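Local atomic coordinates of YHR177W (Saccharomyces cerevisiae, PDB entry 4M8B), a protein that binds DNA through its WOPR domain, the piece described here, and probably acts as a transcription factor. Residues Val22-Phe27 and Gln172-Ala177; Asp15-Ala20 and Phe168-Lys173. One frame throughout, in Å; residues are numbered along the deposited sequence.

Contact 1 (Val22-Phe27 and Gln172-Ala177)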
ATOM      1  N   VAL C  22       6.708   7.551   6.341  1.00 32.34           N
ATOM      2  CA  VAL C  22       5.842   8.022   5.263  1.00 26.59           C
ATOM      3  C   VAL C  22       4.735   8.929   5.796  1.00 25.92           C
ATOM      4  O   VAL C  22       4.536  10.037   5.301  1.00 31.53           O
ATOM      5  CB  VAL C  22       5.212   6.848   4.489  1.00 28.61           C
ATOM      6  CG1 VAL C  22       4.279   7.368   3.402  1.00 17.52           C
ATOM      7  CG2 VAL C  22       6.295   5.965   3.892  1.00 19.01           C
ATOM      8  N   PHE C  23       4.025   8.451   6.811  1.00 23.56           N
ATOM      9  CA  PHE C  23       2.966   9.223   7.448  1.00 23.66           C
ATOM     10  C   PHE C  23       3.482  10.555   7.990  1.00 35.55           C
ATOM     11  O   PHE C  23       2.872  11.598   7.759  1.00 30.36           O
ATOM     12  CB  PHE C  23       2.317   8.408   8.567  1.00 27.15           C
ATOM     13  CG  PHE C  23       1.336   7.373   8.080  1.00 27.96           C
ATOM     14  CD1 PHE C  23       0.449   7.663   7.057  1.00 27.97           C
ATOM     15  CD2 PHE C  23       1.299   6.111   8.646  1.00 30.07           C
ATOM     16  CE1 PHE C  23      -0.459   6.711   6.613  1.00 27.96           C
ATOM     17  CE2 PHE C  23       0.396   5.157   8.204  1.00 25.09           C
ATOM     18  CZ  PHE C  23      -0.483   5.458   7.187  1.00 24.75           C
ATOM     19  N   GLN C  24       4.603  10.517   8.707  1.00 39.06           N
ATOM     20  CA  GLN C  24       5.182  11.734   9.269  1.00 25.43           C
ATOM     21  C   GLN C  24       5.547  12.706   8.153  1.00 32.59           C
ATOM     22  O   GLN C  24       5.324  13.911   8.268  1.00 33.71           O
ATOM     23  CB  GLN C  24       6.411  11.417  10.124  1.00 39.41           C
ATOM     24  CG  GLN C  24       6.951  12.608  10.907  1.00 34.71           C
ATOM     25  CD  GLN C  24       5.953  13.144  11.921  1.00 39.10           C
ATOM     26  OE1 GLN C  24       5.432  12.396  12.748  1.00 32.71           O
ATOM     27  NE2 GLN C  24       5.679  14.445  11.857  1.00 26.21           N
ATOM     28  N   GLY C  25       6.090  12.169   7.066  1.00 27.17           N
ATOM     29  CA  GLY C  25       6.427  12.973   5.907  1.00 28.17           C
ATOM     30  C   GLY C  25       5.207  13.633   5.298  1.00 38.99           C
ATOM     31  O   GLY C  25       5.294  14.725   4.733  1.00 41.00           O
ATOM     32  N   VAL C  26       4.062  12.967   5.414  1.00 28.73           N
ATOM     33  CA  VAL C  26       2.806  13.513   4.916  1.00 38.61           C
ATOM     34  C   VAL C  26       2.257  14.577   5.866  1.00 32.30           C
ATOM     35  O   VAL C  26       1.762  15.614   5.428  1.00 34.79           O
ATOM     36  CB  VAL C  26       1.749  12.408   4.703  1.00 29.65           C
ATOM     37  CG1 VAL C  26       0.396  13.019   4.428  1.00 15.39           C
ATOM     38  CG2 VAL C  26       2.161  11.490   3.562  1.00 23.76           C
ATOM     39  N   PHE C  27       2.346  14.310   7.167  1.00 30.75           N
ATOM     40  CA  PHE C  27       1.905  15.261   8.183  1.00 34.44           C
ATOM     41  C   PHE C  27       2.687  16.573   8.095  1.00 41.32           C
ATOM     42  O   PHE C  27       2.129  17.651   8.291  1.00 44.76           O
ATOM     43  CB  PHE C  27       2.052  14.663   9.587  1.00 34.59           C
ATOM     44  CG  PHE C  27       1.186  13.455   9.837  1.00 31.21           C
ATOM     45  CD1 PHE C  27       0.143  13.134   8.983  1.00 29.61           C
ATOM     46  CD2 PHE C  27       1.416  12.643  10.937  1.00 29.28           C
ATOM     47  CE1 PHE C  27      -0.657  12.020   9.220  1.00 23.08           C
ATOM     48  CE2 PHE C  27       0.624  11.529  11.178  1.00 30.30           C
ATOM     49  CZ  PHE C  27      -0.413  11.218  10.319  1.00 35.01           C
ATOM     50  N   GLN C 172       6.102  10.406  18.821  1.00 51.67           N
ATOM     51  CA  GLN C 172       5.719   9.276  19.661  1.00 50.99           C
ATOM     52  C   GLN C 172       4.223   8.982  19.565  1.00 60.50           C
ATOM     53  O   GLN C 172       3.806   7.826  19.651  1.00 57.43           O
ATOM     54  CB  GLN C 172       6.118   9.513  21.119  1.00 48.93           C
ATOM     55  CG  GLN C 172       5.950   8.286  22.006  1.00 52.22           C
ATOM     56  CD  GLN C 172       6.852   7.137  21.592  1.00 52.74           C
ATOM     57  OE1 GLN C 172       7.995   7.345  21.188  1.00 51.48           O
ATOM     58  NE2 GLN C 172       6.338   5.916  21.689  1.00 51.98           N
ATOM     59  N   LYS C 173       3.424  10.030  19.384  1.00 48.86           N
ATOM     60  CA  LYS C 173       1.979   9.866  19.255  1.00 50.22           C
ATOM     61  C   LYS C 173       1.643   9.003  18.043  1.00 54.74           C
ATOM     62  O   LYS C 173       0.678   8.240  18.060  1.00 58.36           O
ATOM     63  CB  LYS C 173       1.275  11.225  19.159  1.00 46.09           C
ATOM     64  CG  LYS C 173      -0.246  11.125  19.151  1.00 73.46           C
ATOM     65  CD  LYS C 173      -0.931  12.489  19.234  1.00 74.27           C
ATOM     66  CE  LYS C 173      -0.853  13.253  17.921  1.00 67.03           C
ATOM     67  NZ  LYS C 173      -2.007  14.186  17.748  1.00 61.58           N
ATOM     68  N   LEU C 174       2.456   9.125  16.998  1.00 45.36           N
ATOM     69  CA  LEU C 174       2.285   8.327  15.791  1.00 40.82           C
ATOM     70  C   LEU C 174       2.689   6.880  16.047  1.00 45.20           C
ATOM     71  O   LEU C 174       1.986   5.949  15.653  1.00 46.24           O
ATOM     72  CB  LEU C 174       3.108   8.915  14.642  1.00 43.25           C
ATOM     73  CG  LEU C 174       2.958   8.256  13.270  1.00 29.61           C
ATOM     74  CD1 LEU C 174       1.503   8.260  12.844  1.00 37.38           C
ATOM     75  CD2 LEU C 174       3.821   8.960  12.230  1.00 26.88           C
ATOM     76  N   LEU C 175       3.824   6.700  16.716  1.00 36.43           N
ATOM     77  CA  LEU C 175       4.305   5.369  17.065  1.00 50.14           C
ATOM     78  C   LEU C 175       3.308   4.618  17.950  1.00 49.43           C
ATOM     79  O   LEU C 175       3.082   3.421  17.766  1.00 47.37           O
ATOM     80  CB  LEU C 175       5.679   5.452  17.739  1.00 45.68           C
ATOM     81  CG  LEU C 175       6.864   5.689  16.797  1.00 44.06           C
ATOM     82  CD1 LEU C 175       8.169   5.850  17.564  1.00 44.60           C
ATOM     83  CD2 LEU C 175       6.972   4.549  15.802  1.00 41.64           C
ATOM     84  N   ASP C 176       2.707   5.326  18.901  1.00 47.37           N
ATOM     85  CA  ASP C 176       1.718   4.724  19.789  1.00 59.61           C
ATOM     86  C   ASP C 176       0.468   4.325  19.012  1.00 61.04           C
ATOM     87  O   ASP C 176      -0.039   3.213  19.161  1.00 58.76           O
ATOM     88  CB  ASP C 176       1.354   5.680  20.930  1.00 65.81           C
ATOM     89  CG  ASP C 176       2.497   5.886  21.908  1.00 71.21           C
ATOM     90  OD1 ASP C 176       3.329   4.966  22.055  1.00 53.50           O
ATOM     91  OD2 ASP C 176       2.559   6.968  22.532  1.00 62.53           O
ATOM     92  N   ALA C 177      -0.017   5.241  18.180  1.00 47.96           N
ATOM     93  CA  ALA C 177      -1.183   4.988  17.341  1.00 46.73           C
ATOM     94  C   ALA C 177      -0.973   3.779  16.428  1.00 54.91           C
ATOM     95  O   ALA C 177      -1.893   2.992  16.199  1.00 51.27           O
ATOM     96  CB  ALA C 177      -1.518   6.222  16.520  1.00 31.59           C
TER
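L174 of helix 172-179 lays both of its methyl groups over one side of helix 16-28, overlapping F23, Q24 and F27. This is helix-helix packing in the WOPR domain. The two short segments run obliquely, at 135° between their N-to-C directions, and their axes come no closer than 11.0 Å. The contact is carried from the second helix by a single side chain, L174. L174 CG is anti to the backbone N (chi1 -176°), which sends the branch across to the neighbouring helix. There its two methyls part. CD1 meets the ring of F27 obliquely, 3.8 Å from CE2. CD2 settles on the backbone side, 4.0 Å from F23 CB and 3.9 Å from Q24 N. F23 offers L174 only its CB; the rest of its side chain leads away. F23 and L174 both touch L125 of strand 113-128, and F23 also packs on F140 and L142 of strand 137-147. The F27 ring also meets two other rings, those of F127 and F140.

Q24 closes one end of the patch. Its chain bends at chi2 (63°), and OE1 comes 3.8 Å from L174 CD2. The amide is polar and has polar partners: NE2 bonds to N28 OD1, and OE1 accepts from S171 N, just before the second helix. The two bonds hold both ends of the amide and limit its rotation, while Q24 CB lies near L174 CD2. On the outer side of helix 172-179, Q172 NE2 donates to D176 OD1 at 3.2 Å, reaching the oxygen from above the carboxylate plane.

Contact 2 (Asp15-Ala20 and Phe168-Lys173)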
ATOM      1  N   ASP C  15       7.763  -2.766   7.570  1.00 33.42           N
ATOM      2  CA  ASP C  15       7.294  -2.737   8.954  1.00 32.59           C
ATOM      3  C   ASP C  15       6.754  -1.366   9.365  1.00 34.97           C
ATOM      4  O   ASP C  15       6.635  -0.463   8.538  1.00 41.96           O
ATOM      5  CB  ASP C  15       8.409  -3.173   9.909  1.00 35.14           C
ATOM      6  CG  ASP C  15       9.547  -2.170   9.978  1.00 49.86           C
ATOM      7  OD1 ASP C  15       9.800  -1.482   8.967  1.00 51.32           O
ATOM      8  OD2 ASP C  15      10.190  -2.068  11.042  1.00 52.98           O
ATOM      9  N   GLU C  16       6.435  -1.219  10.647  1.00 35.91           N
ATOM     10  CA  GLU C  16       5.818   0.005  11.151  1.00 33.28           C
ATOM     11  C   GLU C  16       6.756   1.210  11.102  1.00 41.10           C
ATOM     12  O   GLU C  16       6.304   2.354  11.059  1.00 42.47           O
ATOM     13  CB  GLU C  16       5.281  -0.201  12.572  1.00 25.97           C
ATOM     14  CG  GLU C  16       4.244  -1.311  12.690  1.00 62.24           C
ATOM     15  CD  GLU C  16       3.636  -1.411  14.080  1.00 75.28           C
ATOM     16  OE1 GLU C  16       3.610  -0.390  14.802  1.00 74.23           O
ATOM     17  OE2 GLU C  16       3.180  -2.515  14.449  1.00 65.11           O
ATOM     18  N   GLN C  17       8.060   0.955  11.110  1.00 34.82           N
ATOM     19  CA  GLN C  17       9.027   2.040  11.030  1.00 36.38           C
ATOM     20  C   GLN C  17       8.983   2.683   9.647  1.00 36.12           C
ATOM     21  O   GLN C  17       9.092   3.901   9.514  1.00 34.49           O
ATOM     22  CB  GLN C  17      10.438   1.548  11.360  1.00 37.69           C
ATOM     23  CG  GLN C  17      11.478   2.659  11.419  1.00 55.53           C
ATOM     24  CD  GLN C  17      11.092   3.780  12.374  1.00 67.36           C
ATOM     25  OE1 GLN C  17      10.273   3.591  13.275  1.00 60.25           O
ATOM     26  NE2 GLN C  17      11.681   4.957  12.176  1.00 50.72           N
ATOM     27  N   ASP C  18       8.812   1.854   8.623  1.00 32.99           N
ATOM     28  CA  ASP C  18       8.639   2.346   7.264  1.00 26.84           C
ATOM     29  C   ASP C  18       7.353   3.168   7.138  1.00 34.44           C
ATOM     30  O   ASP C  18       7.355   4.248   6.550  1.00 28.87           O
ATOM     31  CB  ASP C  18       8.642   1.186   6.264  1.00 24.75           C
ATOM     32  CG  ASP C  18      10.026   0.583   6.070  1.00 39.38           C
ATOM     33  OD1 ASP C  18      11.019   1.334   6.160  1.00 38.15           O
ATOM     34  OD2 ASP C  18      10.122  -0.638   5.820  1.00 30.59           O
ATOM     35  N   LEU C  19       6.264   2.655   7.705  1.00 25.91           N
ATOM     36  CA  LEU C  19       4.982   3.359   7.703  1.00 22.40           C
ATOM     37  C   LEU C  19       5.074   4.712   8.390  1.00 29.40           C
ATOM     38  O   LEU C  19       4.553   5.709   7.891  1.00 36.99           O
ATOM     39  CB  LEU C  19       3.913   2.530   8.412  1.00 30.08           C
ATOM     40  CG  LEU C  19       3.208   1.417   7.644  1.00 36.24           C
ATOM     41  CD1 LEU C  19       2.312   0.626   8.584  1.00 28.48           C
ATOM     42  CD2 LEU C  19       2.397   2.012   6.510  1.00 46.50           C
ATOM     43  N   ALA C  20       5.735   4.733   9.543  1.00 24.14           N
ATOM     44  CA  ALA C  20       5.785   5.925  10.380  1.00 25.90           C
ATOM     45  C   ALA C  20       6.467   7.080   9.664  1.00 31.83           C
ATOM     46  O   ALA C  20       6.029   8.227   9.757  1.00 29.77           O
ATOM     47  CB  ALA C  20       6.488   5.620  11.686  1.00 23.81           C
ATOM     48  N   PHE C 168      11.967  12.656   8.569  1.00 35.04           N
ATOM     49  CA  PHE C 168      10.575  12.321   8.854  1.00 37.21           C
ATOM     50  C   PHE C 168      10.473  11.422  10.077  1.00 42.86           C
ATOM     51  O   PHE C 168       9.545  10.621  10.195  1.00 42.04           O
ATOM     52  CB  PHE C 168       9.929  11.647   7.643  1.00 33.48           C
ATOM     53  CG  PHE C 168       9.952  12.490   6.402  1.00 29.12           C
ATOM     54  CD1 PHE C 168       9.666  13.843   6.466  1.00 30.20           C
ATOM     55  CD2 PHE C 168      10.275  11.936   5.176  1.00 31.38           C
ATOM     56  CE1 PHE C 168       9.693  14.629   5.324  1.00 33.26           C
ATOM     57  CE2 PHE C 168      10.303  12.714   4.031  1.00 36.60           C
ATOM     58  CZ  PHE C 168      10.012  14.065   4.107  1.00 34.65           C
ATOM     59  N   ARG C 169      11.442  11.560  10.979  1.00 38.94           N
ATOM     60  CA  ARG C 169      11.452  10.827  12.239  1.00 37.10           C
ATOM     61  C   ARG C 169      10.099  10.982  12.929  1.00 38.93           C
ATOM     62  O   ARG C 169       9.629  12.102  13.133  1.00 39.12           O
ATOM     63  CB  ARG C 169      12.570  11.353  13.141  1.00 35.53           C
ATOM     64  CG  ARG C 169      12.784  10.561  14.421  1.00 33.66           C
ATOM     65  CD  ARG C 169      13.438  11.431  15.483  1.00 38.83           C
ATOM     66  NE  ARG C 169      12.640  12.627  15.744  1.00 37.55           N
ATOM     67  CZ  ARG C 169      11.649  12.684  16.625  1.00 35.55           C
ATOM     68  NH1 ARG C 169      11.335  11.615  17.341  1.00 34.20           N
ATOM     69  NH2 ARG C 169      10.972  13.813  16.789  1.00 39.79           N
ATOM     70  N   PRO C 170       9.470   9.850  13.280  1.00 36.36           N
ATOM     71  CA  PRO C 170       8.083   9.773  13.763  1.00 43.87           C
ATOM     72  C   PRO C 170       7.880  10.326  15.174  1.00 39.56           C
ATOM     73  O   PRO C 170       8.662  10.011  16.068  1.00 40.83           O
ATOM     74  CB  PRO C 170       7.795   8.262  13.770  1.00 29.04           C
ATOM     75  CG  PRO C 170       8.907   7.628  12.981  1.00 38.72           C
ATOM     76  CD  PRO C 170      10.087   8.518  13.177  1.00 26.21           C
ATOM     77  N   SER C 171       6.832  11.123  15.370  1.00 39.03           N
ATOM     78  CA  SER C 171       6.445  11.561  16.707  1.00 29.79           C
ATOM     79  C   SER C 171       5.968  10.352  17.500  1.00 44.28           C
ATOM     80  O   SER C 171       5.485   9.379  16.919  1.00 51.05           O
ATOM     81  CB  SER C 171       5.332  12.606  16.637  1.00 33.02           C
ATOM     82  OG  SER C 171       4.109  12.021  16.224  1.00 44.69           O
ATOM     83  N   GLN C 172       6.102  10.406  18.821  1.00 51.67           N
ATOM     84  CA  GLN C 172       5.719   9.276  19.661  1.00 50.99           C
ATOM     85  C   GLN C 172       4.223   8.982  19.565  1.00 60.50           C
ATOM     86  O   GLN C 172       3.806   7.826  19.651  1.00 57.43           O
ATOM     87  CB  GLN C 172       6.118   9.513  21.119  1.00 48.93           C
ATOM     88  CG  GLN C 172       5.950   8.286  22.006  1.00 52.22           C
ATOM     89  CD  GLN C 172       6.852   7.137  21.592  1.00 52.74           C
ATOM     90  OE1 GLN C 172       7.995   7.345  21.188  1.00 51.48           O
ATOM     91  NE2 GLN C 172       6.338   5.916  21.689  1.00 51.98           N
ATOM     92  N   LYS C 173       3.424  10.030  19.384  1.00 48.86           N
ATOM     93  CA  LYS C 173       1.979   9.866  19.255  1.00 50.22           C
ATOM     94  C   LYS C 173       1.643   9.003  18.043  1.00 54.74           C
ATOM     95  O   LYS C 173       0.678   8.240  18.060  1.00 58.36           O
ATOM     96  CB  LYS C 173       1.275  11.225  19.159  1.00 46.09           C
ATOM     97  CG  LYS C 173      -0.246  11.125  19.151  1.00 73.46           C
ATOM     98  CD  LYS C 173      -0.931  12.489  19.234  1.00 74.27           C
ATOM     99  CE  LYS C 173      -0.853  13.253  17.921  1.00 67.03           C
ATOM    100  NZ  LYS C 173      -2.007  14.186  17.748  1.00 61.58           N
TER
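P170 packs its ring against A20 and Q17 on the first turns of helix 16-28, and CB, CG and CD of the ring meet the two side chains in turn. CB lies 3.6 Å from A20 CB. CG, the next atom, is 3.4 Å from the same A20 CB and 3.9 Å from Q17 NE2. CD, where the ring returns to the backbone N, is 4.0 Å from Q17 NE2. The ring therefore passes from a methyl group at one end to a carboxamide at the other. A20 and P170 are also the nearest pair of CA atoms, 5.6 Å apart. The small A20 side chain is consistent with so near an approach of the loop.

In Q17 the chain leaves the main chain extended (chi1 -175°) and then bends at chi2 (54°). The bend brings NE2 to the proline; the side chains of Q17 and P170 cross at about a right angle. F168 directs its CB toward 15-20, but its ring leads away from that segment to G25 further along the same helix; the side chain also touches N28 and N30. P170 also touches L21 and L175, and A20 touches L178, so the loop residue sits in the angle between helix 16-28 and helix 172-179. D15 is the N-cap of the first helix: its OD1 accepts a weak bond from D18 N and also pairs with R158 in a salt bridge.

The P170 ring has no N-H to give, and it meets the A20 methyl and the NE2 of Q17. The pairing thus depends on shape and apolar packing, with polar bonding left to neighbouring residues.

In the fold
From the N terminus the chain enters helix 16-28, which supplies the first partner of both contacts. It then runs through the strands and short helices of the domain before returning at 168-179. Contact 2 closes a loop of 147 intervening residues, and contact 1 one of 144. The loops interleave and neither nests in the other: 15-20 precedes 22-27, and 168-173 precedes 172-177, with Q172 and K173 shared. Their centres are about 5 Å apart. Contact 2 holds the loop leading into helix 172-179, and contact 1 the helix itself. Together they tie the C-terminal helix to the N-terminal one, beside strands 113-128 and 137-147.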